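PDB 5GTX: buckwheat glutaredoxin from Polygonaceae, which probably catalyses glutathione-dependent reduction of disulfides, as glutaredoxins of the thioredoxin superfamily do. Local coordinates for residues S40-G45 / T63-Q68. Residues are numbered along the deposited sequence; the frame is centred on the assembly and turned at random.
Sequences SKTYAG and TIELDQ
The Tyr43 ring and the Asp67 carboxylate are steeply inclined, their planes 74° apart, and the two side chains run alongside in opposite senses, CE2 of Tyr43 lying 4.0 Å from CB of Asp67; CB of Lys41 lies over one face of the ring, 4.2 Å above its plane and displaced toward the rim. The two carboxylates of 63-68 are both met from above their planes. Backbone N of Thr42 donates to OD1 of Asp67 at 3.0 Å, and OG of Ser40 donates to OE1 of Glu65 at 2.8 Å. With chi1 at 64°, OG of Ser40 is tucked over its own backbone, on the side where Glu65 OE1 lies, while a bend at chi2 (-68°) brings the Glu65 carboxylate back toward Ser40 and Thr42. CG of Glu65 also packs against the Thr42 methyl CG2, 3.7 Å away, and its OE2 forms a salt bridge with Lys51 of helix 45-57. At Glu65, an alanine here would probably leave the Ser40 hydroxyl without this acceptor, Lys51 without its carboxylate partner and the Thr42 methyl without the CG it packs on. The backbones pair as a parallel bridge between Ser40 and Glu65 (CA to CA 5.0 Å): N of Ser40 reaches O of Ile64 at 2.9 Å, and N of Leu66 reaches O of Ser40 at 2.7 Å. A type I turn from Lys41 to Ala44 then leads into helix 45-57. Strands 36-40 and 62-65, with that helix between them, form the parallel beta-alpha-beta unit of the thioredoxin fold; the contact ties their C-terminal ends together, and the loop after the first strand typically carries the glutaredoxin active site.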
# COMPACT_ATOMS: atom_id res chain seq x y z
N SER A 40 4.73 3.78 -0.14
CA SER A 40 6.11 3.37 0.00
C SER A 40 7.03 4.58 -0.13
O SER A 40 6.58 5.73 -0.24
CB SER A 40 6.44 2.28 -1.02
OG SER A 40 6.35 2.75 -2.35
N LYS A 41 8.32 4.30 -0.10
CA LYS A 41 9.37 5.30 -0.25
C LYS A 41 10.45 4.69 -1.14
O LYS A 41 10.87 3.55 -0.92
CB LYS A 41 9.94 5.72 1.10
CG LYS A 41 8.96 6.54 1.92
CD LYS A 41 9.51 6.87 3.30
CE LYS A 41 8.79 8.09 3.85
NZ LYS A 41 8.91 8.20 5.32
N THR A 42 10.89 5.45 -2.13
CA THR A 42 11.80 4.99 -3.18
C THR A 42 13.05 4.29 -2.64
O THR A 42 13.62 3.43 -3.32
CB THR A 42 12.22 6.17 -4.06
OG1 THR A 42 12.55 7.28 -3.22
CG2 THR A 42 11.09 6.57 -5.00
N TYR A 43 13.49 4.66 -1.44
CA TYR A 43 14.74 4.13 -0.90
C TYR A 43 14.53 3.03 0.15
O TYR A 43 15.50 2.34 0.49
CB TYR A 43 15.56 5.26 -0.28
CG TYR A 43 14.82 6.05 0.77
CD1 TYR A 43 14.72 5.59 2.07
CD2 TYR A 43 14.23 7.27 0.46
CE1 TYR A 43 14.04 6.31 3.03
CE2 TYR A 43 13.55 8.00 1.42
CZ TYR A 43 13.45 7.51 2.70
OH TYR A 43 12.78 8.24 3.66
N ALA A 44 13.32 2.87 0.67
CA ALA A 44 13.09 1.87 1.71
C ALA A 44 13.23 0.47 1.12
O ALA A 44 12.72 0.18 0.04
CB ALA A 44 11.70 2.06 2.33
N GLY A 45 13.91 -0.42 1.86
CA GLY A 45 14.24 -1.72 1.31
C GLY A 45 13.08 -2.69 1.34
O GLY A 45 12.89 -3.47 0.40
N THR A 63 1.57 2.69 -6.94
CA THR A 63 2.49 3.10 -5.89
C THR A 63 2.37 4.59 -5.61
O THR A 63 2.13 5.39 -6.52
CB THR A 63 3.95 2.78 -6.26
OG1 THR A 63 4.09 1.38 -6.50
CG2 THR A 63 4.86 3.11 -5.11
N ILE A 64 2.56 4.94 -4.34
CA ILE A 64 2.68 6.31 -3.88
C ILE A 64 4.02 6.39 -3.17
O ILE A 64 4.17 5.85 -2.06
CB ILE A 64 1.55 6.71 -2.92
CG1 ILE A 64 0.23 6.25 -3.51
CG2 ILE A 64 1.51 8.20 -2.70
CD1 ILE A 64 -0.03 6.84 -4.88
N GLU A 65 5.00 7.03 -3.80
CA GLU A 65 6.31 7.21 -3.19
C GLU A 65 6.23 8.46 -2.33
O GLU A 65 6.33 9.59 -2.83
CB GLU A 65 7.40 7.28 -4.26
CG GLU A 65 7.40 6.09 -5.23
CD GLU A 65 7.81 4.76 -4.58
OE1 GLU A 65 8.08 4.71 -3.36
OE2 GLU A 65 7.84 3.74 -5.29
N LEU A 66 6.01 8.26 -1.03
CA LEU A 66 5.76 9.37 -0.12
C LEU A 66 6.91 10.37 -0.14
O LEU A 66 6.69 11.57 0.05
CB LEU A 66 5.54 8.85 1.29
CG LEU A 66 4.32 7.94 1.44
CD1 LEU A 66 4.10 7.57 2.89
CD2 LEU A 66 3.09 8.63 0.88
N ASP A 67 8.13 9.91 -0.37
CA ASP A 67 9.26 10.82 -0.45
C ASP A 67 9.24 11.67 -1.71
O ASP A 67 9.97 12.67 -1.76
CB ASP A 67 10.57 10.03 -0.37
CG ASP A 67 10.68 8.96 -1.45
OD1 ASP A 67 9.75 8.14 -1.56
OD2 ASP A 67 11.67 8.98 -2.20
N GLN A 68 8.43 11.32 -2.71
CA GLN A 68 8.34 12.08 -3.96
C GLN A 68 7.08 12.93 -4.05
O GLN A 68 6.83 13.55 -5.09
CB GLN A 68 8.42 11.14 -5.17
CG GLN A 68 9.61 10.20 -5.18
CD GLN A 68 10.93 10.93 -5.05
OE1 GLN A 68 11.34 11.66 -5.96
NE2 GLN A 68 11.61 10.73 -3.93